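Local structure of Hcp1 family type VI secretion system effector (Yersinia pestis, 3V4H) at residues D79-H84 with R146-F151; K101-V106 with V128-V133. The protein is an Hcp-family type VI secretion effector that probably stacks as ring-shaped hexamers to form the inner tube of the secretion apparatus. One frame throughout, in Å; residues are numbered along the deposited sequence. Where two conformers were deposited one is given.

Contact 1: D79-H84 with R146-F151; sequences DFCFAH and REEIRF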
loop_
_atom_site.group_PDB
_atom_site.type_symbol
_atom_site.label_atom_id
_atom_site.label_comp_id
_atom_site.label_asym_id
_atom_site.label_seq_id
_atom_site.Cartn_x
_atom_site.Cartn_y
_atom_site.Cartn_z
ATOM N N ASP A 79 10.799 5.911 -21.321
ATOM C CA ASP A 79 10.820 4.745 -22.182
ATOM C C ASP A 79 9.381 4.453 -22.435
ATOM O O ASP A 79 8.597 4.766 -21.584
ATOM C CB ASP A 79 11.426 3.545 -21.426
ATOM C CG ASP A 79 12.954 3.611 -21.367
ATOM O OD1 ASP A 79 13.511 4.441 -22.075
ATOM O OD2 ASP A 79 13.589 2.816 -20.645
ATOM N N PHE A 80 9.025 3.940 -23.602
ATOM C CA PHE A 80 7.643 3.414 -23.831
ATOM C C PHE A 80 7.655 2.064 -23.174
ATOM O O PHE A 80 8.688 1.393 -23.194
ATOM C CB PHE A 80 7.318 3.293 -25.325
ATOM C CG PHE A 80 5.853 3.012 -25.622
ATOM C CD1 PHE A 80 4.913 4.030 -25.643
ATOM C CD2 PHE A 80 5.444 1.733 -25.875
ATOM C CE1 PHE A 80 3.605 3.756 -25.949
ATOM C CE2 PHE A 80 4.127 1.462 -26.174
ATOM C CZ PHE A 80 3.211 2.465 -26.176
ATOM N N CYS A 81 6.516 1.720 -22.539
ATOM C CA CYS A 81 6.281 0.496 -21.781
ATOM C C CYS A 81 5.058 -0.203 -22.360
ATOM O O CYS A 81 4.063 0.476 -22.709
ATOM C CB CYS A 81 5.945 0.817 -20.302
ATOM S SG CYS A 81 7.361 1.320 -19.268
ATOM N N PHE A 82 5.151 -1.521 -22.538
ATOM C CA PHE A 82 3.955 -2.348 -22.801
ATOM C C PHE A 82 4.135 -3.728 -22.224
ATOM O O PHE A 82 5.275 -4.167 -21.984
ATOM C CB PHE A 82 3.613 -2.442 -24.289
ATOM C CG PHE A 82 4.528 -3.272 -25.096
ATOM C CD1 PHE A 82 4.224 -4.600 -25.369
ATOM C CD2 PHE A 82 5.668 -2.723 -25.670
ATOM C CE1 PHE A 82 5.078 -5.388 -26.136
ATOM C CE2 PHE A 82 6.539 -3.497 -26.413
ATOM C CZ PHE A 82 6.247 -4.833 -26.651
ATOM N N ALA A 83 2.992 -4.378 -22.034
ATOM C CA ALA A 83 2.815 -5.743 -21.589
ATOM C C ALA A 83 2.162 -6.600 -22.673
ATOM O O ALA A 83 1.197 -6.168 -23.349
ATOM C CB ALA A 83 1.881 -5.761 -20.357
ATOM N N HIS A 84 2.611 -7.844 -22.804
ATOM C CA HIS A 84 1.935 -8.861 -23.645
ATOM C C HIS A 84 2.077 -10.224 -23.003
ATOM O O HIS A 84 2.869 -10.396 -22.094
ATOM C CB HIS A 84 2.530 -8.862 -25.086
ATOM C CG HIS A 84 3.958 -9.366 -25.165
ATOM N ND1 HIS A 84 4.326 -10.390 -25.963
ATOM C CD2 HIS A 84 5.092 -9.008 -24.445
ATOM C CE1 HIS A 84 5.627 -10.653 -25.753
ATOM N NE2 HIS A 84 6.095 -9.799 -24.845
ATOM N N ARG A 146 2.998 -13.319 -18.420
ATOM C CA ARG A 146 3.080 -12.140 -19.239
ATOM C C ARG A 146 4.390 -11.464 -19.018
ATOM O O ARG A 146 5.111 -11.810 -18.112
ATOM C CB ARG A 146 1.946 -11.205 -18.924
ATOM C CG ARG A 146 1.941 -10.629 -17.538
ATOM C CD ARG A 146 0.686 -9.782 -17.407
ATOM N NE ARG A 146 -0.519 -10.609 -17.360
ATOM C CZ ARG A 146 -1.767 -10.154 -17.521
ATOM N NH1 ARG A 146 -1.997 -8.864 -17.780
ATOM N NH2 ARG A 146 -2.801 -10.997 -17.429
ATOM N N GLU A 147 4.660 -10.467 -19.825
ATOM C CA GLU A 147 5.935 -9.830 -19.829
ATOM C C GLU A 147 5.760 -8.325 -20.165
ATOM O O GLU A 147 4.961 -7.943 -20.997
ATOM C CB GLU A 147 6.737 -10.580 -20.907
ATOM C CG GLU A 147 7.964 -9.948 -21.440
ATOM C CD GLU A 147 8.664 -10.886 -22.450
ATOM O OE1 GLU A 147 9.330 -11.834 -21.977
ATOM O OE2 GLU A 147 8.520 -10.680 -23.695
ATOM N N GLU A 148 6.454 -7.498 -19.427
ATOM C CA GLU A 148 6.483 -6.105 -19.645
ATOM C C GLU A 148 7.779 -5.799 -20.388
ATOM O O GLU A 148 8.862 -6.303 -20.030
ATOM C CB GLU A 148 6.431 -5.366 -18.319
ATOM C CG GLU A 148 6.914 -3.939 -18.444
ATOM C CD GLU A 148 6.837 -3.155 -17.158
ATOM O OE1 GLU A 148 7.851 -2.430 -16.908
ATOM O OE2 GLU A 148 5.777 -3.261 -16.437
ATOM N N ILE A 149 7.655 -4.950 -21.405
ATOM C CA ILE A 149 8.774 -4.487 -22.234
ATOM C C ILE A 149 8.764 -2.956 -22.193
ATOM O O ILE A 149 7.673 -2.338 -22.286
ATOM C CB ILE A 149 8.650 -5.048 -23.656
ATOM C CG1 ILE A 149 8.978 -6.547 -23.628
ATOM C CG2 ILE A 149 9.601 -4.327 -24.611
ATOM C CD1 ILE A 149 8.108 -7.368 -24.541
ATOM N N ARG A 150 9.938 -2.395 -21.889
ATOM C CA ARG A 150 10.254 -0.986 -22.022
ATOM C C ARG A 150 11.301 -0.767 -23.099
ATOM O O ARG A 150 12.178 -1.610 -23.277
ATOM C CB ARG A 150 10.854 -0.467 -20.739
ATOM C CG ARG A 150 9.957 -0.783 -19.582
ATOM C CD ARG A 150 10.275 0.023 -18.357
ATOM N NE ARG A 150 9.364 -0.376 -17.288
ATOM C CZ ARG A 150 9.375 0.135 -16.067
ATOM N NH1 ARG A 150 10.255 1.078 -15.738
ATOM N NH2 ARG A 150 8.498 -0.302 -15.172
ATOM N N PHE A 151 11.210 0.344 -23.821
ATOM C CA PHE A 151 12.207 0.640 -24.875
ATOM C C PHE A 151 12.538 2.107 -25.067
ATOM O O PHE A 151 11.738 3.003 -24.759
ATOM C CB PHE A 151 11.847 -0.027 -26.215
ATOM C CG PHE A 151 10.524 0.415 -26.839
ATOM C CD1 PHE A 151 10.412 1.614 -27.508
ATOM C CD2 PHE A 151 9.442 -0.431 -26.848
ATOM C CE1 PHE A 151 9.238 1.978 -28.142
ATOM C CE2 PHE A 151 8.251 -0.073 -27.469
ATOM C CZ PHE A 151 8.165 1.131 -28.133
#
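D79 and F80 meet F151 where two central strands of the four-stranded antiparallel sheet of the Hcp beta-barrel begin to pair, 79-84 running against 146-151. D79 packs its CB at the F151 carbonyl, while its OD2 hydrogen-bonds to OG1 of T131, on strand 128-138 beyond 146-151. F80 forms the first hydrogen-bonded pair, with F151, and sets its CB over one face of the F151 ring, 3.9 Å from its centroid. The two rings point the same way with their planes 35° apart, and F125 meets both from the six-stranded sheet.

C81 turns to the other side, where in one of its two conformers the thiol lies against the extended chain of R150. R150 is held by E148, whose OE1 takes both NE and NH2 side-on, within the guanidinium plane. F82 returns to the side of F80; its amide and carbonyl pair with I149, the bond from I149 N to F82 O being short (2.6 Å) and nearly straight. With chi1 at 72°, CG sits between the backbone N and the carbonyl carbon, which brings the ring alongside I149, whose CB stands over one face and whose CG2 touches F82 CE2 at 3.6 Å. That CE2 also reaches the edge of the F151 ring.

Past A83, H84 forms the last hydrogen-bonded pair, with E147. Their buried side chains run alongside each other against helix 90-99; D87 holds H84 ND1, and S90 OG is a second partner of E147 OE2. H84 NE2 donates to E147 OE2 over 2.8 Å, approaching on the anti side and 32° out of the carboxylate plane.

Contact 2: K101-V106 with V128-V133; sequences KHIKNV and VIITRV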
loop_
_atom_site.group_PDB
_atom_site.type_symbol
_atom_site.label_atom_id
_atom_site.label_comp_id
_atom_site.label_asym_id
_atom_site.label_seq_id
_atom_site.Cartn_x
_atom_site.Cartn_y
_atom_site.Cartn_z
ATOM N N LYS A 101 20.661 -4.273 -29.295
ATOM C CA LYS A 101 20.553 -4.340 -30.741
ATOM C C LYS A 101 19.494 -3.327 -31.159
ATOM O O LYS A 101 18.455 -3.229 -30.533
ATOM C CB LYS A 101 20.122 -5.756 -31.116
ATOM C CG LYS A 101 20.511 -6.211 -32.507
ATOM C CD LYS A 101 19.342 -6.898 -33.202
ATOM C CE LYS A 101 19.797 -7.910 -34.243
ATOM N NZ LYS A 101 19.998 -9.228 -33.583
ATOM N N HIS A 102 19.739 -2.561 -32.207
ATOM C CA HIS A 102 18.817 -1.483 -32.542
ATOM C C HIS A 102 17.737 -2.024 -33.409
ATOM O O HIS A 102 17.948 -2.975 -34.149
ATOM C CB HIS A 102 19.532 -0.325 -33.239
ATOM C CG HIS A 102 20.450 0.461 -32.330
ATOM N ND1 HIS A 102 20.712 1.762 -32.522
ATOM C CD2 HIS A 102 21.162 0.081 -31.193
ATOM C CE1 HIS A 102 21.559 2.196 -31.566
ATOM N NE2 HIS A 102 21.833 1.165 -30.754
ATOM N N ILE A 103 16.558 -1.421 -33.297
ATOM C CA ILE A 103 15.368 -1.814 -34.049
ATOM C C ILE A 103 14.926 -0.569 -34.798
ATOM O O ILE A 103 14.828 0.501 -34.196
ATOM C CB ILE A 103 14.236 -2.266 -33.107
ATOM C CG1 ILE A 103 14.610 -3.554 -32.345
ATOM C CG2 ILE A 103 12.927 -2.454 -33.881
ATOM C CD1 ILE A 103 13.660 -3.889 -31.171
ATOM N N LYS A 104 14.650 -0.693 -36.091
ATOM C CA LYS A 104 14.500 0.497 -36.944
ATOM C C LYS A 104 13.168 1.219 -36.745
ATOM O O LYS A 104 13.138 2.441 -36.624
ATOM C CB LYS A 104 14.664 0.124 -38.409
ATOM C CG LYS A 104 16.078 -0.286 -38.767
ATOM C CD LYS A 104 16.370 0.033 -40.224
ATOM C CE LYS A 104 17.799 -0.294 -40.613
ATOM N NZ LYS A 104 18.126 0.275 -41.948
ATOM N N ASN A 105 12.083 0.449 -36.692
ATOM C CA ASN A 105 10.735 0.987 -36.650
ATOM C C ASN A 105 9.911 0.133 -35.715
ATOM O O ASN A 105 10.044 -1.099 -35.734
ATOM C CB ASN A 105 10.070 0.917 -38.028
ATOM C CG ASN A 105 10.778 1.740 -39.068
ATOM O OD1 ASN A 105 10.600 2.952 -39.106
ATOM N ND2 ASN A 105 11.577 1.095 -39.933
ATOM N N VAL A 106 9.090 0.808 -34.905
ATOM C CA VAL A 106 8.090 0.194 -34.061
ATOM C C VAL A 106 6.835 1.023 -34.239
ATOM O O VAL A 106 6.906 2.261 -34.220
ATOM C CB VAL A 106 8.495 0.213 -32.576
ATOM C CG1 VAL A 106 7.344 -0.275 -31.686
ATOM C CG2 VAL A 106 9.734 -0.651 -32.347
ATOM N N VAL A 128 14.819 2.103 -32.042
ATOM C CA VAL A 128 14.391 1.612 -30.728
ATOM C C VAL A 128 15.416 0.644 -30.116
ATOM O O VAL A 128 16.030 -0.164 -30.835
ATOM C CB VAL A 128 13.034 0.897 -30.850
ATOM C CG1 VAL A 128 12.713 0.136 -29.566
ATOM C CG2 VAL A 128 11.931 1.903 -31.181
ATOM N N ILE A 129 15.641 0.772 -28.814
ATOM C CA ILE A 129 16.481 -0.162 -28.055
ATOM C C ILE A 129 15.662 -0.671 -26.876
ATOM O O ILE A 129 15.016 0.106 -26.180
ATOM C CB ILE A 129 17.759 0.498 -27.535
ATOM C CG1 ILE A 129 18.614 0.967 -28.718
ATOM C CG2 ILE A 129 18.548 -0.461 -26.641
ATOM C CD1 ILE A 129 19.853 1.731 -28.316
ATOM N N ILE A 130 15.657 -1.982 -26.697
ATOM C CA ILE A 130 14.910 -2.627 -25.649
ATOM C C ILE A 130 15.717 -2.537 -24.391
ATOM O O ILE A 130 16.800 -3.084 -24.306
ATOM C CB ILE A 130 14.555 -4.066 -26.026
ATOM C CG1 ILE A 130 13.688 -4.034 -27.285
ATOM C CG2 ILE A 130 13.751 -4.758 -24.902
ATOM C CD1 ILE A 130 13.533 -5.391 -27.909
ATOM N N THR A 131 15.191 -1.784 -23.435
ATOM C CA THR A 131 15.888 -1.417 -22.206
ATOM C C THR A 131 15.525 -2.302 -21.007
ATOM O O THR A 131 16.262 -2.337 -20.016
ATOM C CB THR A 131 15.487 -0.008 -21.837
ATOM O OG1 THR A 131 14.037 0.041 -21.780
ATOM C CG2 THR A 131 16.010 0.943 -22.901
ATOM N N ARG A 132 14.399 -3.003 -21.093
ATOM C CA ARG A 132 13.907 -3.848 -19.970
ATOM C C ARG A 132 12.960 -4.959 -20.413
ATOM O O ARG A 132 12.097 -4.735 -21.238
ATOM C CB ARG A 132 13.228 -2.993 -18.907
ATOM C CG ARG A 132 13.709 -3.340 -17.500
ATOM C CD ARG A 132 12.873 -2.677 -16.402
ATOM N NE ARG A 132 13.559 -1.494 -15.865
ATOM C CZ ARG A 132 13.046 -0.654 -14.965
ATOM N NH1 ARG A 132 11.827 -0.850 -14.468
ATOM N NH2 ARG A 132 13.767 0.385 -14.548
ATOM N N VAL A 133 13.171 -6.166 -19.882
ATOM C CA VAL A 133 12.263 -7.300 -20.063
ATOM C C VAL A 133 11.964 -7.966 -18.708
ATOM O O VAL A 133 12.853 -8.584 -18.116
ATOM C CB VAL A 133 12.840 -8.375 -21.007
ATOM C CG1 VAL A 133 11.775 -9.455 -21.242
ATOM C CG2 VAL A 133 13.350 -7.760 -22.324
#
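A corner of the beta-barrel brings these segments together: after helix 90-99 the chain makes one short antiparallel pairing with the start of strand 128-138, turns at K104, and goes on into the six-stranded sheet. The pairing joins I103 to V128. I103 N donates to V128 O at 2.8 Å and V128 N to I103 O at 2.7 Å, the second bond being straighter.

Just before this pair, the H102 ring lies across I129. I129 CG1 stands over one face of the H102 ring, 3.9 Å from its centroid and 21° off its normal, and I129 CD1 comes to 3.2 Å from H102 NE2. H102 ND1 hydrogen-bonds to D127 OD1, which probably helps hold the ring in this rotation. I103 sends its side chain inward: CB packs against V128 CB, and the extended CG1 branch carries CD1 to I130 CD1, 3.6 Å away. Y96 touches both isoleucines from the helix.

Beyond the corner, V106 comes back to the same valine. Its CG2 meets V128 CG2 at 3.6 Å, the two side chains crossing at about a right angle, with F151 against both. V128 is thus gripped by I103 before the turn and V106 after it. Further along, T131 and R132 both face R150 in a classic beta bulge, and R132 and V133 pair with an antiparallel strand of the second subunit, continuing the sheet across the interface. Such pairing between subunits is consistent with the ring assembly of Hcp proteins, and the corner at K104 carries the chain from one sheet to the other, as in an Hcp-type beta-barrel.

In the fold
After strands 29-33, 49-50 and 53-59 the chain runs through strand 76-85, helix 90-99 and strand 103-111 before reaching strands 119-126, 128-138 and 146-152. Contact 2 closes the shorter loop, bringing 128-133 back to 101-106 around strand 119-126. Contact 1 closes the longer one when 146-151 returns to 79-84, so contact 2 is nested wholly within it. Their centres lie about 11 Å apart. Contact 1 lies within the four-stranded sheet, whereas contact 2 ties that sheet's outermost strand within the chain, 128-138, to the six-stranded one. They touch at several points, among them F151 CD1 on V128 CG1 (3.4 Å) and the T131 hydroxyl, which meets D79.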